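PDB 3DWV: glutathione peroxidase-like protein from Trypanosoma brucei, which probably reduces hydroperoxides as a tryparedoxin-dependent peroxidase of the glutathione peroxidase family, through a redox-active cysteine that forms a disulfide on oxidation. Local coordinates for residues L41-A55 / Q78-F90. The protein carries 1 engineered substitution. Sequence-based numbering, arbitrary orientation.
Sequences LVQHKGSPLLIYNVA and QGFTVLAFPSNQF. Engineered in segment 78-90: S87 (natural residue Cys).
L50 and Y52 bond through their backbones to T81, L83 and F85, joining strands 49-54 and 81-86 in parallel. The two strands and helix 64-75 form a beta-alpha-beta unit of the thioredoxin fold. Six N-H...O bonds run from L50 N-T81 O to S87 N-V54 O. The shortest, F85 N to Y52 O at 2.8 Å, is also the straightest.

L83 is the central side chain on the face it shares with L49, I51, T81 and F85. Its CB lies 4.5 Å from I51 CG1. CG comes next and stands 4.1 Å from L49 CD1. CG lies anti to the carbonyl carbon (chi1 -60°), and chi2 of -179° turns the two methyls to different neighbours. CD1 packs on L41 CD1 at 3.5 Å and also on L49 CD1. CD2 approaches the H44 ring at NE2. L41 and H44, before and at the end of the 3-10 segment 42-44, thus rest on L83.

On the same face, I51 CG2 lies at the edge of the F85 ring, 3.6 Å from F85 CD1. Helix 128-136 packs on both residues. On the other face, Y52 CD1 touches V82 CG1 and L50 packs against F80 CZ. Helices 64-75 and 171-181 cover this side. At the C-terminal ends, V54 CG1 packs on A84 CB. A55 then leads toward C58, the predicted active-site residue, whose disulfide with C106 is formed here. The engineered S87 accepts from Q89 N in an ST turn, and its OG also pairs with E94.

The H44 ring is held on several sides. Y39 OH bonds NE2, and Q43 CG lies over one face. T81 CG2 makes a CH-pi contact with the opposite face, 3.6 Å from the centroid. In the ring plane, a water 2.8 Å from H44 ND1 donates to G79 O.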
ATOM      1  N   LEU A  41      -5.920  -1.047  13.213  1.00 23.14           N
ATOM      2  CA  LEU A  41      -6.156  -0.380  11.946  1.00 17.54           C
ATOM      3  C   LEU A  41      -7.297   0.622  12.103  1.00 18.26           C
ATOM      4  O   LEU A  41      -7.371   1.706  11.548  1.00 17.38           O
ATOM      5  CB  LEU A  41      -6.501  -1.405  10.881  1.00 15.04           C
ATOM      6  CG  LEU A  41      -6.577  -0.984   9.422  1.00 16.46           C
ATOM      7  CD1 LEU A  41      -5.177  -0.648   8.926  1.00 14.34           C
ATOM      8  CD2 LEU A  41      -7.161  -2.076   8.552  1.00 15.89           C
ATOM      9  N   VAL A  42      -8.300   0.257  12.922  1.00 22.80           N
ATOM     10  CA  VAL A  42      -9.435   1.179  13.019  1.00 20.99           C
ATOM     11  C   VAL A  42      -9.037   2.496  13.667  1.00 19.82           C
ATOM     12  O   VAL A  42      -9.801   3.503  13.598  1.00 21.12           O
ATOM     13  CB  VAL A  42     -10.574   0.489  13.786  1.00 24.10           C
ATOM     14  CG1 VAL A  42     -10.303   0.611  15.272  1.00 26.97           C
ATOM     15  CG2 VAL A  42     -11.942   1.076  13.428  1.00 25.81           C
ATOM     16  N   GLN A  43      -7.854   2.587  14.287  1.00 18.69           N
ATOM     17  CA  GLN A  43      -7.421   3.881  14.848  1.00 22.27           C
ATOM     18  C   GLN A  43      -7.419   4.959  13.766  1.00 19.43           C
ATOM     19  O   GLN A  43      -7.679   6.130  14.050  1.00 26.29           O
ATOM     20  CB  GLN A  43      -6.050   3.795  15.501  1.00 22.16           C
ATOM     21  CG  GLN A  43      -4.843   3.815  14.561  1.00 23.29           C
ATOM     22  CD  GLN A  43      -3.549   3.633  15.329  1.00 26.97           C
ATOM     23  OE1 GLN A  43      -3.008   4.560  15.950  1.00 36.29           O
ATOM     24  NE2 GLN A  43      -3.000   2.409  15.319  1.00 27.17           N
ATOM     25  N   HIS A  44      -7.169   4.539  12.522  1.00 16.90           N
ATOM     26  CA  HIS A  44      -7.104   5.440  11.390  1.00 16.78           C
ATOM     27  C   HIS A  44      -8.451   5.796  10.808  1.00 17.74           C
ATOM     28  O   HIS A  44      -8.480   6.636   9.900  1.00 23.96           O
ATOM     29  CB  HIS A  44      -6.186   4.835  10.295  1.00 15.54           C
ATOM     30  CG  HIS A  44      -4.824   4.520  10.850  1.00 18.73           C
ATOM     31  ND1 HIS A  44      -3.981   5.473  11.398  1.00 18.68           N
ATOM     32  CD2 HIS A  44      -4.177   3.333  10.959  1.00 17.04           C
ATOM     33  CE1 HIS A  44      -2.863   4.876  11.806  1.00 18.67           C
ATOM     34  NE2 HIS A  44      -2.958   3.576  11.551  1.00 17.73           N
ATOM     35  N   LYS A  45      -9.559   5.216  11.282  1.00 18.73           N
ATOM     36  CA  LYS A  45     -10.857   5.557  10.694  1.00 19.45           C
ATOM     37  C   LYS A  45     -11.253   7.003  10.949  1.00 20.46           C
ATOM     38  O   LYS A  45     -10.997   7.556  12.050  1.00 19.65           O
ATOM     39  CB  LYS A  45     -11.837   4.534  11.292  1.00 18.88           C
ATOM     40  CG  LYS A  45     -13.268   4.705  10.800  1.00 21.43           C
ATOM     41  CD  LYS A  45     -14.173   3.711  11.529  1.00 25.06           C
ATOM     42  CE  LYS A  45     -15.503   3.517  10.852  1.00 24.55           C
ATOM     43  NZ  LYS A  45     -16.123   2.206  11.179  1.00 37.28           N
ATOM     44  N   GLY A  46     -11.867   7.715  10.002  1.00 19.02           N
ATOM     45  CA  GLY A  46     -12.235   9.112  10.258  1.00 20.69           C
ATOM     46  C   GLY A  46     -11.320  10.116   9.574  1.00 24.05           C
ATOM     47  O   GLY A  46     -11.573  11.329   9.463  1.00 25.17           O
ATOM     48  N   SER A  47     -10.185   9.623   9.089  1.00 20.71           N
ATOM     49  CA  SER A  47      -9.206  10.403   8.368  1.00 17.18           C
ATOM     50  C   SER A  47      -8.759   9.572   7.173  1.00 15.45           C
ATOM     51  O   SER A  47      -8.780   8.350   7.291  1.00 14.22           O
ATOM     52  CB  SER A  47      -7.983  10.668   9.240  1.00 24.10           C
ATOM     53  OG  SER A  47      -8.286  11.681  10.175  1.00 26.99           O
ATOM     54  N   PRO A  48      -8.366  10.192   6.074  1.00 15.15           N
ATOM     55  CA  PRO A  48      -7.924   9.388   4.926  1.00 15.23           C
ATOM     56  C   PRO A  48      -6.559   8.779   5.171  1.00 13.36           C
ATOM     57  O   PRO A  48      -5.849   9.149   6.111  1.00 19.06           O
ATOM     58  CB  PRO A  48      -7.901  10.413   3.784  1.00 14.89           C
ATOM     59  CG  PRO A  48      -7.711  11.744   4.447  1.00 18.91           C
ATOM     60  CD  PRO A  48      -8.326  11.638   5.822  1.00 18.90           C
ATOM     61  N   LEU A  49      -6.187   7.820   4.313  1.00 11.98           N
ATOM     62  CA  LEU A  49      -4.878   7.229   4.427  1.00 12.80           C
ATOM     63  C   LEU A  49      -4.475   6.684   3.052  1.00 13.05           C
ATOM     64  O   LEU A  49      -5.319   6.535   2.165  1.00 11.73           O
ATOM     65  CB  LEU A  49      -4.800   6.175   5.522  1.00 14.71           C
ATOM     66  CG  LEU A  49      -5.660   4.915   5.438  1.00 13.92           C
ATOM     67  CD1 LEU A  49      -4.964   3.779   6.187  1.00 14.25           C
ATOM     68  CD2 LEU A  49      -7.071   5.101   6.004  1.00 13.83           C
ATOM     69  N   LEU A  50      -3.187   6.406   2.891  1.00 11.20           N
ATOM     70  CA  LEU A  50      -2.656   5.812   1.683  1.00 11.61           C
ATOM     71  C   LEU A  50      -2.000   4.473   2.035  1.00 12.98           C
ATOM     72  O   LEU A  50      -1.199   4.517   2.977  1.00 15.07           O
ATOM     73  CB  LEU A  50      -1.540   6.667   1.089  1.00 13.02           C
ATOM     74  CG  LEU A  50      -1.794   7.563  -0.097  1.00 17.64           C
ATOM     75  CD1 LEU A  50      -0.468   8.210  -0.500  1.00 14.33           C
ATOM     76  CD2 LEU A  50      -2.451   6.838  -1.259  1.00 15.47           C
ATOM     77  N   ILE A  51      -2.354   3.420   1.291  1.00 10.10           N
ATOM     78  CA  ILE A  51      -1.764   2.106   1.586  1.00  8.77           C
ATOM     79  C   ILE A  51      -0.932   1.647   0.401  1.00  8.60           C
ATOM     80  O   ILE A  51      -1.445   1.417  -0.698  1.00  8.03           O
ATOM     81  CB  ILE A  51      -2.814   1.052   1.941  1.00  9.62           C
ATOM     82  CG1 ILE A  51      -3.690   1.519   3.125  1.00 11.39           C
ATOM     83  CG2 ILE A  51      -2.136  -0.292   2.209  1.00 11.35           C
ATOM     84  CD1 ILE A  51      -4.801   0.496   3.447  1.00 18.20           C
ATOM     85  N   TYR A  52       0.375   1.562   0.699  1.00  9.09           N
ATOM     86  CA  TYR A  52       1.325   1.070  -0.270  1.00 10.45           C
ATOM     87  C   TYR A  52       1.798  -0.370  -0.077  1.00  9.88           C
ATOM     88  O   TYR A  52       1.936  -0.761   1.096  1.00 10.25           O
ATOM     89  CB  TYR A  52       2.582   1.920  -0.158  1.00 12.39           C
ATOM     90  CG  TYR A  52       2.555   3.333  -0.670  1.00 11.44           C
ATOM     91  CD1 TYR A  52       2.093   4.391   0.087  1.00 12.24           C
ATOM     92  CD2 TYR A  52       3.035   3.604  -1.958  1.00 11.27           C
ATOM     93  CE1 TYR A  52       2.093   5.695  -0.423  1.00 15.42           C
ATOM     94  CE2 TYR A  52       3.047   4.894  -2.453  1.00 14.08           C
ATOM     95  CZ  TYR A  52       2.573   5.935  -1.696  1.00 14.93           C
ATOM     96  OH  TYR A  52       2.587   7.223  -2.195  1.00 13.01           O
ATOM     97  N   ASN A  53       2.036  -1.103  -1.153  1.00  9.85           N
ATOM     98  CA  ASN A  53       2.841  -2.334  -1.058  1.00  9.84           C
ATOM     99  C   ASN A  53       4.312  -1.996  -1.312  1.00  8.05           C
ATOM    100  O   ASN A  53       4.586  -1.156  -2.165  1.00 10.54           O
ATOM    101  CB  ASN A  53       2.359  -3.426  -2.026  1.00  8.52           C
ATOM    102  CG  ASN A  53       2.424  -2.990  -3.491  1.00 10.35           C
ATOM    103  OD1 ASN A  53       1.588  -2.177  -3.894  1.00 13.25           O
ATOM    104  ND2 ASN A  53       3.349  -3.489  -4.308  1.00 12.11           N
ATOM    105  N   VAL A  54       5.228  -2.628  -0.570  1.00  8.33           N
ATOM    106  CA  VAL A  54       6.653  -2.242  -0.708  1.00 11.04           C
ATOM    107  C   VAL A  54       7.436  -3.535  -0.823  1.00 10.15           C
ATOM    108  O   VAL A  54       6.891  -4.663  -0.810  1.00 10.89           O
ATOM    109  CB  VAL A  54       7.099  -1.345   0.461  1.00 11.39           C
ATOM    110  CG1 VAL A  54       6.194  -0.094   0.593  1.00 13.40           C
ATOM    111  CG2 VAL A  54       7.053  -2.103   1.783  1.00 12.73           C
ATOM    112  N   ALA A  55       8.727  -3.395  -0.916  1.00 13.07           N
ATOM    113  CA  ALA A  55       9.623  -4.549  -1.021  1.00 14.38           C
ATOM    114  C   ALA A  55      11.016  -4.086  -0.560  1.00 14.51           C
ATOM    115  O   ALA A  55      11.162  -2.892  -0.263  1.00 15.63           O
ATOM    116  CB  ALA A  55       9.629  -5.126  -2.430  1.00 15.78           C
ATOM    117  N   GLN A  78      -2.576  16.451   9.985  1.00 22.13           N
ATOM    118  CA  GLN A  78      -4.007  16.723   9.765  1.00 25.99           C
ATOM    119  C   GLN A  78      -4.852  15.475   9.990  1.00 25.80           C
ATOM    120  O   GLN A  78      -6.079  15.476   9.785  1.00 32.71           O
ATOM    121  CB  GLN A  78      -4.250  17.271   8.356  1.00 26.61           C
ATOM    122  CG  GLN A  78      -3.699  18.657   8.078  1.00 29.72           C
ATOM    123  CD  GLN A  78      -4.162  19.245   6.752  1.00 33.44           C
ATOM    124  OE1 GLN A  78      -5.354  19.201   6.410  1.00 41.52           O
ATOM    125  NE2 GLN A  78      -3.246  19.825   5.965  1.00 39.62           N
ATOM    126  N   GLY A  79      -4.199  14.381  10.390  0.50 24.18           N
ATOM    127  CA  GLY A  79      -4.697  13.080  10.761  0.50 22.72           C
ATOM    128  C   GLY A  79      -4.368  11.917   9.852  0.50 20.76           C
ATOM    129  O   GLY A  79      -4.574  10.725  10.076  0.50 17.48           O
ATOM    130  N   PHE A  80      -3.806  12.181   8.700  1.00 18.08           N
ATOM    131  CA  PHE A  80      -3.472  11.305   7.618  1.00 13.24           C
ATOM    132  C   PHE A  80      -2.434  10.269   8.013  1.00 13.80           C
ATOM    133  O   PHE A  80      -1.595  10.515   8.890  1.00 17.54           O
ATOM    134  CB  PHE A  80      -2.954  12.187   6.487  1.00 15.13           C
ATOM    135  CG  PHE A  80      -2.450  11.472   5.239  1.00 14.50           C
ATOM    136  CD1 PHE A  80      -3.312  10.845   4.354  1.00 14.06           C
ATOM    137  CD2 PHE A  80      -1.085  11.476   4.967  1.00 14.66           C
ATOM    138  CE1 PHE A  80      -2.833  10.248   3.204  1.00 12.94           C
ATOM    139  CE2 PHE A  80      -0.590  10.900   3.832  1.00 10.76           C
ATOM    140  CZ  PHE A  80      -1.467  10.307   2.938  1.00 12.49           C
ATOM    141  N   THR A  81      -2.451   9.078   7.396  1.00 13.29           N
ATOM    142  CA  THR A  81      -1.254   8.214   7.602  1.00 13.73           C
ATOM    143  C   THR A  81      -0.971   7.483   6.296  1.00 12.17           C
ATOM    144  O   THR A  81      -1.823   7.432   5.398  1.00 12.98           O
ATOM    145  CB  THR A  81      -1.349   7.282   8.812  1.00 14.81           C
ATOM    146  OG1 THR A  81      -0.034   6.731   9.141  1.00 16.77           O
ATOM    147  CG2 THR A  81      -2.277   6.105   8.531  1.00 17.54           C
ATOM    148  N   VAL A  82       0.250   6.967   6.211  1.00 13.08           N
ATOM    149  CA  VAL A  82       0.645   6.059   5.128  1.00  9.43           C
ATOM    150  C   VAL A  82       0.943   4.722   5.792  1.00  9.31           C
ATOM    151  O   VAL A  82       1.688   4.747   6.807  1.00 12.54           O
ATOM    152  CB  VAL A  82       1.883   6.627   4.416  1.00 13.29           C
ATOM    153  CG1 VAL A  82       2.481   5.582   3.497  1.00 13.68           C
ATOM    154  CG2 VAL A  82       1.491   7.928   3.709  1.00 15.02           C
ATOM    155  N   LEU A  83       0.431   3.608   5.273  1.00 10.11           N
ATOM    156  CA  LEU A  83       0.792   2.304   5.798  1.00 11.24           C
ATOM    157  C   LEU A  83       1.494   1.494   4.713  1.00 11.69           C
ATOM    158  O   LEU A  83       0.995   1.531   3.567  1.00 13.11           O
ATOM    159  CB  LEU A  83      -0.453   1.507   6.198  1.00 11.44           C
ATOM    160  CG  LEU A  83      -1.341   2.143   7.268  1.00 11.50           C
ATOM    161  CD1 LEU A  83      -2.515   1.220   7.583  1.00 20.85           C
ATOM    162  CD2 LEU A  83      -0.586   2.370   8.573  1.00 14.04           C
ATOM    163  N   ALA A  84       2.555   0.759   5.050  1.00 10.64           N
ATOM    164  CA  ALA A  84       3.275  -0.010   4.044  1.00  9.80           C
ATOM    165  C   ALA A  84       3.176  -1.523   4.317  1.00  9.10           C
ATOM    166  O   ALA A  84       3.524  -1.937   5.401  1.00 10.38           O
ATOM    167  CB  ALA A  84       4.759   0.387   3.969  1.00 12.23           C
ATOM    168  N   PHE A  85       2.732  -2.273   3.304  1.00 10.40           N
ATOM    169  CA  PHE A  85       2.729  -3.726   3.392  1.00 10.02           C
ATOM    170  C   PHE A  85       3.851  -4.309   2.547  1.00 10.94           C
ATOM    171  O   PHE A  85       3.762  -4.203   1.304  1.00 10.05           O
ATOM    172  CB  PHE A  85       1.399  -4.317   2.875  1.00  9.75           C
ATOM    173  CG  PHE A  85       0.263  -4.147   3.865  1.00 10.68           C
ATOM    174  CD1 PHE A  85      -0.468  -2.981   3.868  1.00 12.24           C
ATOM    175  CD2 PHE A  85      -0.087  -5.151   4.762  1.00 13.00           C
ATOM    176  CE1 PHE A  85      -1.541  -2.810   4.717  1.00 13.94           C
ATOM    177  CE2 PHE A  85      -1.146  -4.991   5.629  1.00 13.07           C
ATOM    178  CZ  PHE A  85      -1.873  -3.814   5.615  1.00 14.20           C
ATOM    179  N   PRO A  86       4.917  -4.835   3.130  0.50 11.75           N
ATOM    180  CA  PRO A  86       5.960  -5.447   2.294  0.50 10.43           C
ATOM    181  C   PRO A  86       5.530  -6.815   1.766  0.50 11.96           C
ATOM    182  O   PRO A  86       4.880  -7.572   2.499  0.50 11.25           O
ATOM    183  CB  PRO A  86       7.150  -5.588   3.247  0.50 12.42           C
ATOM    184  CG  PRO A  86       6.791  -4.738   4.429  0.50 11.84           C
ATOM    185  CD  PRO A  86       5.293  -4.847   4.562  0.50 12.28           C
ATOM    186  N   SER A  87       5.885  -7.109   0.523  1.00 11.96           N
ATOM    187  CA  SER A  87       5.587  -8.425  -0.055  1.00 13.57           C
ATOM    188  C   SER A  87       6.509  -9.486   0.537  1.00 13.93           C
ATOM    189  O   SER A  87       7.705  -9.222   0.733  1.00 16.30           O
ATOM    190  CB  SER A  87       5.771  -8.442  -1.563  1.00 17.21           C
ATOM    191  OG  SER A  87       5.660  -9.794  -2.049  1.00 14.82           O
ATOM    192  N   ASN A  88       5.998 -10.692   0.780  1.00 11.45           N
ATOM    193  CA  ASN A  88       6.876 -11.780   1.227  1.00 14.23           C
ATOM    194  C   ASN A  88       7.616 -12.442   0.069  1.00 13.71           C
ATOM    195  O   ASN A  88       8.327 -13.444   0.274  1.00 14.82           O
ATOM    196  CB  ASN A  88       6.066 -12.837   1.985  1.00 14.67           C
ATOM    197  CG  ASN A  88       5.039 -13.503   1.102  1.00 12.32           C
ATOM    198  OD1 ASN A  88       4.998 -13.374  -0.117  1.00 12.19           O
ATOM    199  ND2 ASN A  88       4.123 -14.285   1.698  1.00 15.39           N
ATOM    200  N   GLN A  89       7.455 -11.921  -1.158  1.00 13.53           N
ATOM    201  CA  GLN A  89       8.160 -12.413  -2.341  1.00 14.72           C
ATOM    202  C   GLN A  89       7.948 -13.884  -2.633  1.00 14.94           C
ATOM    203  O   GLN A  89       8.697 -14.499  -3.392  1.00 21.67           O
ATOM    204  CB  GLN A  89       9.671 -12.173  -2.226  1.00 19.51           C
ATOM    205  CG  GLN A  89       9.962 -10.687  -2.049  1.00 22.06           C
ATOM    206  CD  GLN A  89       9.487  -9.784  -3.164  1.00 28.94           C
ATOM    207  OE1 GLN A  89       9.548 -10.190  -4.330  1.00 32.10           O
ATOM    208  NE2 GLN A  89       9.018  -8.584  -2.841  1.00 37.37           N
ATOM    209  N   PHE A  90       6.925 -14.479  -2.059  1.00 12.79           N
ATOM    210  CA  PHE A  90       6.729 -15.919  -2.231  1.00 13.37           C
ATOM    211  C   PHE A  90       5.872 -16.273  -3.438  1.00 13.19           C
ATOM    212  O   PHE A  90       4.737 -15.765  -3.510  1.00 14.26           O
ATOM    213  CB  PHE A  90       5.996 -16.477  -0.992  1.00 17.31           C
ATOM    214  CG  PHE A  90       5.858 -17.989  -1.091  1.00 14.84           C
ATOM    215  CD1 PHE A  90       6.986 -18.792  -1.137  1.00 16.95           C
ATOM    216  CD2 PHE A  90       4.617 -18.596  -1.167  1.00 15.68           C
ATOM    217  CE1 PHE A  90       6.884 -20.169  -1.249  1.00 20.18           C
ATOM    218  CE2 PHE A  90       4.499 -19.979  -1.249  1.00 17.25           C
ATOM    219  CZ  PHE A  90       5.631 -20.789  -1.281  1.00 17.19           C
TER
HETATM  220  O   HOH W   1      -4.511   8.172  10.988  1.00 25.88           O